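Local coordinates for probable leucine/isoleucine/valine-binding protein (Rhodopirellula baltica, PDB 4KV7) that probably binds leucine, isoleucine or valine, as a periplasmic solute-binding protein of the leucine-binding family, at residues L18-T24 and V86-N92; L61-D65 and N76-L80; Q107-P111 and R326-A330; F113-A119 and I132-Y138. The protein carries 1 engineered substitution. All coordinates share one frame; numbering follows the deposited sequence. Where two conformers were deposited one is given.

In the fold
Contacts 1 to 3 lie in the first lobe, whose parallel strands run in the order 57-65, 16-24, 89-90, 112-113, 131-132; contact 4 starts at the last and runs to the crossing between the lobes. Contacts 1 and 2, centres about 7 Å apart, share strand pairing, with F20 O and I62 N 2.8 Å apart. Contact 3 lies about 11 Å from contact 1, centre to centre, and joins it where R326 NE meets V86 O and V89 N meets P111 O, each pair 2.8 Å apart. V89 O and F113 N, 2.9 Å apart, carry the sheet on into contact 4. That contact, its centre about 6 Å from the chain's centre, holds the formic acid and faces the probable ligand cleft.

Contact 1: L18-T24 and V86-N92; sequences LKFGMST and VLAVVGN
N92 holds CG anti to its own carbonyl carbon (chi1 -75°), which swings the carboxamide back to S23, and F20 takes the like first torsion (chi1 -65°), which brings its ring to L87 and A88. Both serve a parallel pairing of strands 16-24 and 89-90 in the Rossmann-like first lobe of a periplasmic binding protein. The evidence is the pair of bonds bracketing V89: G21 N donates to A88 O at 2.9 Å, and V90 N donates to G21 O at 2.8 Å. Two residues earlier K19 O takes L87 N at 2.8 Å, almost straight at 179°, and the buried A88 N is left with no partner in the model. A88 CB meets the F20 ring at its edge, 3.8 Å from F20 CD1, while L87 CD1 meets L18 CD2 at 3.8 Å. Beyond G91 the carboxamide continues the pairing: S23 N donates to N92 OD1 at 2.9 Å, coming from above the carbonyl plane. Selenomethionine M22, its chain bent at the last torsion, lays CE 3.3 Å from V90 O. A water donates to G91 O and bonds T24 OG1, 2.7 Å from each; T24 OG1 also bonds V93 N.

Contact 2: L61-D65 and N76-L80; sequences LIALD and NMHRL
I62 and L80 begin the contact, their side chains sliding past each other in opposite directions with I62 CG2 3.8 Å from L80 CD2. The latter methyl also rests 3.6 Å from I62 O. Two residues on, L64 points at the helix and meets L80 tip to tip, L64 CD1 to L80 CG 3.8 Å, while its CB lies beside the N76 amide. R79 brings NH2 within 3.8 Å of L64 CD1. From this helix segment D65 receives a bond at its backbone oxygen, N76 ND2 to D65 O at 3.0 Å; its carboxylate turns away to S27 and R72. The acceptor lies in the plane of the amide, yet the donor stands 71° out of the carbonyl plane of D65. ND2 also bonds S23 OG, and a water 2.8 Å from N76 OD1 donates to that oxygen and accepts from R79 NH2. Replacing N76 with a leucine would probably leave D65 O and S23 OG without this shared donor and the water less firmly placed. Strand 61-65 and helix 76-80 run nearly antiparallel, at 161°, as the first half of a beta-alpha-beta crossover to strand 89-90. The strand is hydrogen-bonded to strand 16-24, A63 faces helix 31-50, and M77 packs on helix 95-107.

Contact 3: Q107-P111 and R326-A330; sequences QTKTP and RSSIA
A Schellman motif closes helix 95-107 just where R326, at the start of helix 326-335, reaches across. K109 leaves the helical conformation with positive phi (56°), which leaves T108 O and K109 O beside the arginine. R326 has CG anti to its carbonyl carbon and runs extended from CG to NE, so the guanidinium arrives well beyond its own helix. NH1 gives T108 O a weak bond of 3.1 Å, bent to 132° at the hydrogen. The firmer grip comes from two other carbonyls, V86 O on NE and T81 O on NH2, so each nitrogen of the group has a main-chain oxygen. T110 OG1 sits 2.9 Å above the guanidinium plane, over its centre; it accepts nothing from there but donates to T108 OG1 at 2.8 Å. An oxygen lying over the cation would probably be favoured electrostatically. Closer to the helix, R326 CB lies 3.5 Å from K109 O. P111 crosses the arginine at about a right angle and wedges its ring onto the first turn, with CG 3.4 Å from R326 O and 4.0 Å from A330 CB. With a methionine in place of R326, the oxygens of T108, T81 and V86 would probably lose their common donor and T110 OG1 the charge beneath it. R326 thus joins T81, V86 and T108, which lie shortly before parallel strands 89-90 and 112-113 begin, and a helix returning to the first lobe late in the chain is consistent with the type I periplasmic binding protein fold.

Contact 4: F113-A119 and I132-Y138; sequences FGAFTGA and INYRASY. With FMT (formic acid), chain B.
F113 and I132 form a parallel bridge with G114 N donating to I132 O at 2.9 Å, and the chains meet again where Y138 N donates to G118 O, also at 2.9 Å. Past the bridge, 132-138 is consistent with a crossing between the lobes of a type I periplasmic binding protein, at the probable ligand cleft. F113 CD1 touches I132 CG2 at 3.9 Å. R135 sets CG between its backbone N and carbonyl carbon (chi1 57°) and bends twice, bringing its guanidinium over a face of F116 in a cation-pi contact, R135 CZ 4.5 Å from the F116 centroid; the planes are 62° apart, so NH1 leads toward the ring. NE makes a salt bridge with E305. G118 CA lies 3.6 Å from the Y138 ring centroid in a CH-pi contact, and an ST turn, A119 N to T117 OG1 at 3.0 Å, shapes this loop; T117 OG1 also bonds T95 OG1. The Y138 hydroxyl donates to O1 of a formic acid, probably from the crystallisation liquor, at 2.6 Å; T95 and Y68 bind it too. Helix 301-319 packs on F113 and F116, helices 95-107 and 167-183 flank Y138, and F250 meets F116 from the other lobe.

Contact 1: L18-T24 and V86-N92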
# COMPACT_ATOMS: atom_id res chain seq x y z
N LEU A 18 -12.66 -10.69 -19.36
CA LEU A 18 -11.84 -11.08 -18.22
C LEU A 18 -12.21 -10.20 -17.03
O LEU A 18 -11.83 -9.03 -16.98
CB LEU A 18 -10.35 -10.94 -18.55
CG LEU A 18 -9.85 -11.68 -19.79
CD1 LEU A 18 -8.36 -11.43 -19.99
CD2 LEU A 18 -10.14 -13.17 -19.69
N LYS A 19 -12.95 -10.77 -16.08
CA LYS A 19 -13.42 -10.03 -14.92
C LYS A 19 -12.49 -10.15 -13.73
O LYS A 19 -12.16 -11.25 -13.28
CB LYS A 19 -14.82 -10.52 -14.52
CG LYS A 19 -15.92 -10.17 -15.51
CD LYS A 19 -17.28 -10.73 -15.10
CE LYS A 19 -17.29 -12.24 -15.16
NZ LYS A 19 -18.64 -12.82 -14.83
N PHE A 20 -12.07 -9.00 -13.22
CA PHE A 20 -11.28 -8.94 -12.00
C PHE A 20 -12.07 -8.20 -10.93
O PHE A 20 -12.83 -7.29 -11.24
CB PHE A 20 -9.94 -8.27 -12.29
CG PHE A 20 -9.10 -9.07 -13.23
CD1 PHE A 20 -8.44 -10.20 -12.77
CD2 PHE A 20 -9.05 -8.77 -14.58
CE1 PHE A 20 -7.70 -10.98 -13.62
CE2 PHE A 20 -8.30 -9.55 -15.44
CZ PHE A 20 -7.63 -10.66 -14.97
N GLY A 21 -11.91 -8.61 -9.68
CA GLY A 21 -12.66 -8.00 -8.60
C GLY A 21 -11.79 -7.19 -7.65
O GLY A 21 -10.58 -7.37 -7.60
N MSE A 22 -12.44 -6.31 -6.90
CA MSE A 22 -11.77 -5.50 -5.89
C MSE A 22 -12.81 -5.12 -4.84
O MSE A 22 -13.92 -4.75 -5.20
CB MSE A 22 -11.18 -4.26 -6.55
CG MSE A 22 -10.49 -3.25 -5.61
SE MSE A 22 -10.00 -1.53 -6.48
CE MSE A 22 -8.54 -2.22 -7.56
N SER A 23 -12.45 -5.27 -3.57
CA SER A 23 -13.24 -4.71 -2.47
C SER A 23 -12.34 -3.71 -1.79
O SER A 23 -11.22 -4.04 -1.42
CB SER A 23 -13.65 -5.79 -1.48
OG SER A 23 -14.47 -5.26 -0.46
N THR A 24 -12.78 -2.46 -1.65
CA THR A 24 -11.86 -1.44 -1.20
C THR A 24 -12.56 -0.19 -0.71
O THR A 24 -13.76 -0.02 -0.88
CB THR A 24 -10.87 -1.10 -2.31
OG1 THR A 24 -9.67 -0.58 -1.73
CG2 THR A 24 -11.46 -0.10 -3.33
N VAL A 86 -15.16 -13.73 -10.45
CA VAL A 86 -13.96 -13.02 -10.88
C VAL A 86 -12.74 -13.94 -10.94
O VAL A 86 -12.66 -14.94 -10.22
CB VAL A 86 -13.65 -11.79 -10.00
CG1 VAL A 86 -14.82 -10.82 -10.01
CG2 VAL A 86 -13.28 -12.19 -8.57
N LEU A 87 -11.81 -13.60 -11.83
CA LEU A 87 -10.62 -14.42 -12.07
C LEU A 87 -9.54 -14.21 -11.01
O LEU A 87 -8.71 -15.09 -10.78
CB LEU A 87 -10.05 -14.11 -13.46
CG LEU A 87 -11.02 -14.33 -14.62
CD1 LEU A 87 -10.42 -13.83 -15.93
CD2 LEU A 87 -11.44 -15.79 -14.74
N ALA A 88 -9.56 -13.03 -10.38
CA ALA A 88 -8.64 -12.67 -9.32
C ALA A 88 -9.22 -11.47 -8.60
O ALA A 88 -10.02 -10.72 -9.19
CB ALA A 88 -7.26 -12.33 -9.88
N VAL A 89 -8.83 -11.28 -7.34
CA VAL A 89 -9.21 -10.12 -6.55
C VAL A 89 -7.93 -9.31 -6.40
O VAL A 89 -6.92 -9.80 -5.87
CB VAL A 89 -9.79 -10.52 -5.19
CG1 VAL A 89 -9.97 -9.30 -4.31
CG2 VAL A 89 -11.13 -11.24 -5.38
N VAL A 90 -7.96 -8.07 -6.89
CA VAL A 90 -6.74 -7.31 -7.11
C VAL A 90 -6.76 -5.97 -6.40
O VAL A 90 -7.73 -5.21 -6.46
CB VAL A 90 -6.45 -7.10 -8.62
CG1 VAL A 90 -6.41 -8.44 -9.34
CG2 VAL A 90 -7.48 -6.19 -9.26
N GLY A 91 -5.67 -5.68 -5.69
CA GLY A 91 -5.45 -4.35 -5.14
C GLY A 91 -6.27 -3.90 -3.95
O GLY A 91 -6.28 -2.71 -3.65
N ASN A 92 -6.95 -4.82 -3.26
CA ASN A 92 -7.78 -4.42 -2.12
C ASN A 92 -6.97 -3.64 -1.09
O ASN A 92 -5.86 -4.04 -0.74
CB ASN A 92 -8.32 -5.64 -1.37
CG ASN A 92 -9.43 -6.36 -2.09
OD1 ASN A 92 -9.74 -6.12 -3.27
ND2 ASN A 92 -10.06 -7.28 -1.36
O HOH W 1 -8.07 -0.71 -3.89

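Contact 2: L61-D65 and N76-L80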
# COMPACT_ATOMS: atom_id res chain seq x y z
N LEU A 61 -13.01 -4.42 -14.45
CA LEU A 61 -12.82 -4.41 -13.01
C LEU A 61 -14.16 -4.20 -12.32
O LEU A 61 -14.86 -3.22 -12.61
CB LEU A 61 -11.88 -3.28 -12.60
CG LEU A 61 -11.57 -3.20 -11.10
CD1 LEU A 61 -10.70 -4.37 -10.65
CD2 LEU A 61 -10.89 -1.88 -10.75
N ILE A 62 -14.53 -5.14 -11.46
CA ILE A 62 -15.73 -4.99 -10.63
C ILE A 62 -15.25 -4.56 -9.26
O ILE A 62 -14.65 -5.34 -8.51
CB ILE A 62 -16.50 -6.31 -10.54
CG1 ILE A 62 -16.88 -6.77 -11.95
CG2 ILE A 62 -17.74 -6.14 -9.66
CD1 ILE A 62 -17.51 -8.15 -12.01
N ALA A 63 -15.44 -3.27 -8.95
CA ALA A 63 -14.92 -2.68 -7.72
C ALA A 63 -16.06 -2.34 -6.78
O ALA A 63 -16.93 -1.53 -7.10
CB ALA A 63 -14.11 -1.43 -8.05
N LEU A 64 -16.05 -2.98 -5.61
CA LEU A 64 -17.09 -2.82 -4.61
C LEU A 64 -16.50 -2.05 -3.42
O LEU A 64 -15.36 -2.28 -3.03
CB LEU A 64 -17.59 -4.18 -4.15
CG LEU A 64 -18.10 -5.11 -5.27
CD1 LEU A 64 -18.64 -6.42 -4.71
CD2 LEU A 64 -19.15 -4.42 -6.14
N ASP A 65 -17.30 -1.14 -2.87
CA ASP A 65 -16.90 -0.32 -1.74
C ASP A 65 -17.09 -1.07 -0.43
O ASP A 65 -18.16 -1.60 -0.17
CB ASP A 65 -17.77 0.94 -1.74
CG ASP A 65 -17.35 1.97 -0.69
OD1 ASP A 65 -16.24 1.92 -0.14
OD2 ASP A 65 -18.19 2.88 -0.45
N ASN A 76 -18.85 -8.39 0.22
CA ASN A 76 -18.31 -8.02 -1.08
C ASN A 76 -17.51 -9.17 -1.68
O ASN A 76 -17.64 -9.46 -2.87
CB ASN A 76 -17.39 -6.80 -0.96
CG ASN A 76 -18.13 -5.50 -0.75
OD1 ASN A 76 -19.35 -5.45 -0.76
ND2 ASN A 76 -17.38 -4.42 -0.58
N MSE A 77 -16.68 -9.81 -0.86
CA MSE A 77 -15.83 -10.90 -1.34
C MSE A 77 -16.66 -12.11 -1.75
O MSE A 77 -16.33 -12.79 -2.72
CB MSE A 77 -14.80 -11.28 -0.29
CG MSE A 77 -13.70 -10.22 -0.11
SE MSE A 77 -12.52 -10.06 -1.66
CE MSE A 77 -11.89 -11.94 -1.64
N HIS A 78 -17.72 -12.39 -1.01
CA HIS A 78 -18.61 -13.47 -1.40
C HIS A 78 -19.24 -13.19 -2.76
O HIS A 78 -19.30 -14.07 -3.61
CB HIS A 78 -19.67 -13.73 -0.33
CG HIS A 78 -19.14 -14.44 0.88
ND1 HIS A 78 -18.60 -15.71 0.81
CD2 HIS A 78 -19.06 -14.06 2.18
CE1 HIS A 78 -18.21 -16.08 2.02
NE2 HIS A 78 -18.49 -15.10 2.87
N ARG A 79 -19.66 -11.95 -2.98
CA ARG A 79 -20.27 -11.59 -4.26
C ARG A 79 -19.25 -11.67 -5.41
O ARG A 79 -19.57 -12.19 -6.48
CB ARG A 79 -20.93 -10.21 -4.20
CG ARG A 79 -22.15 -10.14 -3.29
CD ARG A 79 -23.21 -9.15 -3.78
NE ARG A 79 -22.67 -7.80 -3.98
CZ ARG A 79 -22.56 -6.89 -3.02
NH1 ARG A 79 -22.94 -7.18 -1.78
NH2 ARG A 79 -22.07 -5.69 -3.30
N LEU A 80 -18.04 -11.19 -5.17
CA LEU A 80 -17.01 -11.20 -6.20
C LEU A 80 -16.63 -12.62 -6.60
O LEU A 80 -16.46 -12.91 -7.79
CB LEU A 80 -15.77 -10.43 -5.74
CG LEU A 80 -15.95 -8.92 -5.60
CD1 LEU A 80 -14.75 -8.33 -4.88
CD2 LEU A 80 -16.14 -8.28 -6.96
O HOH W 2 -20.93 -3.28 -1.47

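Contact 3: Q107-P111 and R326-A330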
# COMPACT_ATOMS: atom_id res chain seq x y z
N GLN A 107 -10.79 -20.26 -0.03
CA GLN A 107 -11.78 -21.32 -0.17
C GLN A 107 -12.34 -21.41 -1.59
O GLN A 107 -12.76 -22.48 -2.02
CB GLN A 107 -12.88 -21.23 0.89
CG GLN A 107 -13.73 -19.97 0.89
CD GLN A 107 -14.35 -19.71 2.26
OE1 GLN A 107 -13.84 -20.19 3.28
NE2 GLN A 107 -15.44 -18.95 2.29
N THR A 108 -12.29 -20.31 -2.33
CA THR A 108 -12.75 -20.31 -3.71
C THR A 108 -11.59 -20.43 -4.70
O THR A 108 -11.80 -20.38 -5.91
CB THR A 108 -13.57 -19.05 -4.04
OG1 THR A 108 -12.78 -17.89 -3.81
CG2 THR A 108 -14.82 -18.99 -3.17
N LYS A 109 -10.38 -20.59 -4.17
CA LYS A 109 -9.17 -20.72 -4.98
C LYS A 109 -8.98 -19.54 -5.93
O LYS A 109 -8.58 -19.71 -7.08
CB LYS A 109 -9.15 -22.07 -5.71
CG LYS A 109 -9.21 -23.24 -4.76
CD LYS A 109 -9.03 -24.57 -5.48
CE LYS A 109 -9.15 -25.73 -4.50
NZ LYS A 109 -8.04 -25.77 -3.52
N THR A 110 -9.28 -18.35 -5.43
CA THR A 110 -9.20 -17.13 -6.22
C THR A 110 -7.92 -16.39 -5.87
O THR A 110 -7.72 -16.04 -4.71
CB THR A 110 -10.38 -16.19 -5.92
OG1 THR A 110 -11.62 -16.88 -6.14
CG2 THR A 110 -10.34 -14.95 -6.79
N PRO A 111 -7.04 -16.12 -6.85
CA PRO A 111 -5.83 -15.34 -6.56
C PRO A 111 -6.17 -13.99 -5.93
O PRO A 111 -7.10 -13.32 -6.37
CB PRO A 111 -5.18 -15.16 -7.93
CG PRO A 111 -5.65 -16.34 -8.72
CD PRO A 111 -7.06 -16.60 -8.25
N ARG A 326 -8.82 -18.80 -12.83
CA ARG A 326 -8.20 -18.60 -11.53
C ARG A 326 -6.92 -19.41 -11.42
O ARG A 326 -5.89 -18.90 -11.01
CB ARG A 326 -9.17 -19.00 -10.41
CG ARG A 326 -10.32 -18.02 -10.25
CD ARG A 326 -11.32 -18.47 -9.20
NE ARG A 326 -12.41 -17.50 -9.13
CZ ARG A 326 -13.52 -17.66 -8.42
NH1 ARG A 326 -13.69 -18.75 -7.68
NH2 ARG A 326 -14.46 -16.72 -8.44
N SER A 327 -6.98 -20.68 -11.81
CA SER A 327 -5.81 -21.54 -11.69
C SER A 327 -4.69 -21.14 -12.64
O SER A 327 -3.52 -21.13 -12.26
CB SER A 327 -6.20 -23.01 -11.89
OG SER A 327 -6.69 -23.24 -13.19
N SER A 328 -5.02 -20.80 -13.88
CA SER A 328 -3.95 -20.43 -14.81
C SER A 328 -3.37 -19.05 -14.49
O SER A 328 -2.20 -18.78 -14.77
CB SER A 328 -4.39 -20.55 -16.27
OG SER A 328 -5.36 -19.58 -16.61
N ILE A 329 -4.15 -18.17 -13.87
CA ILE A 329 -3.61 -16.89 -13.44
C ILE A 329 -2.65 -17.06 -12.26
O ILE A 329 -1.57 -16.47 -12.24
CB ILE A 329 -4.71 -15.87 -13.13
CG1 ILE A 329 -5.33 -15.40 -14.45
CG2 ILE A 329 -4.15 -14.68 -12.34
CD1 ILE A 329 -6.55 -14.53 -14.29
N ALA A 330 -3.03 -17.89 -11.29
CA ALA A 330 -2.16 -18.17 -10.16
C ALA A 330 -0.83 -18.74 -10.67
O ALA A 330 0.25 -18.32 -10.24
CB ALA A 330 -2.83 -19.14 -9.20

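Contact 4: F113-A119 and I132-Y138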
# COMPACT_ATOMS: atom_id res chain seq x y z
N PHE A 113 -4.28 -10.76 -5.37
CA PHE A 113 -3.04 -10.23 -5.94
C PHE A 113 -2.88 -8.73 -5.75
O PHE A 113 -3.80 -7.96 -6.03
CB PHE A 113 -2.95 -10.56 -7.44
CG PHE A 113 -1.75 -9.94 -8.10
CD1 PHE A 113 -0.48 -10.32 -7.72
CD2 PHE A 113 -1.89 -8.96 -9.07
CE1 PHE A 113 0.64 -9.74 -8.28
CE2 PHE A 113 -0.77 -8.38 -9.65
CZ PHE A 113 0.49 -8.76 -9.25
N GLY A 114 -1.72 -8.33 -5.25
CA GLY A 114 -1.36 -6.92 -5.18
C GLY A 114 -2.13 -6.10 -4.17
O GLY A 114 -2.34 -4.90 -4.37
N ALA A 115 -2.53 -6.72 -3.07
CA ALA A 115 -3.26 -5.99 -2.04
C ALA A 115 -2.44 -4.81 -1.48
O ALA A 115 -1.24 -4.93 -1.22
CB ALA A 115 -3.66 -6.94 -0.93
N PHE A 116 -3.11 -3.68 -1.30
CA PHE A 116 -2.50 -2.47 -0.74
C PHE A 116 -2.45 -2.63 0.78
O PHE A 116 -3.32 -2.16 1.52
CB PHE A 116 -3.31 -1.25 -1.20
CG PHE A 116 -2.74 0.10 -0.81
CD1 PHE A 116 -3.13 0.73 0.36
CD2 PHE A 116 -1.86 0.76 -1.66
CE1 PHE A 116 -2.64 1.98 0.69
CE2 PHE A 116 -1.36 2.02 -1.33
CZ PHE A 116 -1.76 2.63 -0.15
N THR A 117 -1.44 -3.38 1.22
CA THR A 117 -1.20 -3.65 2.63
C THR A 117 0.12 -4.39 2.74
O THR A 117 0.35 -5.37 2.03
CB THR A 117 -2.30 -4.50 3.35
OG1 THR A 117 -1.70 -5.16 4.48
CG2 THR A 117 -2.92 -5.54 2.42
N GLY A 118 0.99 -3.92 3.63
CA GLY A 118 2.25 -4.56 3.91
C GLY A 118 2.24 -5.55 5.05
O GLY A 118 3.30 -5.90 5.55
N ALA A 119 1.06 -6.03 5.44
CA ALA A 119 0.97 -6.83 6.65
C ALA A 119 1.64 -8.18 6.52
O ALA A 119 1.60 -8.84 5.47
CB ALA A 119 -0.48 -7.02 7.04
N ILE A 132 -0.61 -13.31 -3.41
CA ILE A 132 0.60 -12.96 -4.14
C ILE A 132 0.73 -11.45 -4.12
O ILE A 132 -0.20 -10.73 -4.48
CB ILE A 132 0.57 -13.50 -5.57
CG1 ILE A 132 0.43 -15.02 -5.55
CG2 ILE A 132 1.82 -13.09 -6.33
CD1 ILE A 132 0.46 -15.68 -6.91
N ASN A 133 1.89 -10.98 -3.67
CA ASN A 133 2.11 -9.57 -3.38
C ASN A 133 3.12 -8.93 -4.31
O ASN A 133 4.09 -9.57 -4.73
CB ASN A 133 2.61 -9.42 -1.94
CG ASN A 133 1.68 -10.08 -0.95
OD1 ASN A 133 0.53 -9.66 -0.80
ND2 ASN A 133 2.17 -11.10 -0.25
N TYR A 134 2.90 -7.65 -4.62
CA TYR A 134 3.92 -6.81 -5.24
C TYR A 134 4.84 -6.16 -4.19
O TYR A 134 6.06 -6.27 -4.26
CB TYR A 134 3.30 -5.72 -6.15
CG TYR A 134 4.25 -4.55 -6.28
CD1 TYR A 134 5.43 -4.68 -6.99
CD2 TYR A 134 4.01 -3.35 -5.62
CE1 TYR A 134 6.36 -3.64 -7.05
CE2 TYR A 134 4.93 -2.31 -5.67
CZ TYR A 134 6.10 -2.46 -6.39
OH TYR A 134 7.04 -1.45 -6.45
N ARG A 135 4.23 -5.47 -3.23
CA ARG A 135 4.94 -4.48 -2.42
C ARG A 135 5.74 -5.05 -1.27
O ARG A 135 5.42 -6.09 -0.70
CB ARG A 135 3.97 -3.43 -1.88
CG ARG A 135 2.82 -4.01 -1.06
CD ARG A 135 2.41 -3.14 0.12
NE ARG A 135 1.81 -1.88 -0.31
CZ ARG A 135 1.59 -0.84 0.48
NH1 ARG A 135 1.07 0.27 -0.03
NH2 ARG A 135 1.88 -0.90 1.77
N ALA A 136 6.78 -4.30 -0.89
CA ALA A 136 7.51 -4.52 0.34
C ALA A 136 6.56 -4.47 1.53
O ALA A 136 5.45 -3.93 1.44
CB ALA A 136 8.60 -3.47 0.49
N SER A 137 7.01 -5.02 2.65
CA SER A 137 6.19 -5.18 3.84
C SER A 137 6.36 -4.05 4.85
O SER A 137 7.31 -3.26 4.77
CB SER A 137 6.57 -6.49 4.52
OG SER A 137 7.84 -6.33 5.13
N TYR A 138 5.46 -3.99 5.83
CA TYR A 138 5.61 -3.03 6.92
C TYR A 138 6.86 -3.34 7.74
O TYR A 138 7.51 -2.41 8.24
CB TYR A 138 4.38 -2.96 7.84
CG TYR A 138 3.11 -2.50 7.15
CD1 TYR A 138 3.12 -1.44 6.24
CD2 TYR A 138 1.90 -3.12 7.40
CE1 TYR A 138 1.96 -1.02 5.60
CE2 TYR A 138 0.74 -2.71 6.78
CZ TYR A 138 0.78 -1.66 5.88
OH TYR A 138 -0.34 -1.25 5.20
C FMT B . -3.52 -1.24 6.52
O1 FMT B . -2.66 -2.05 6.14
O2 FMT B . -4.66 -1.54 6.90
O HOH W 3 1.22 -5.99 -3.24
O HOH W 4 0.69 -6.91 -0.65
O HOH W 5 -2.02 -9.55 -2.19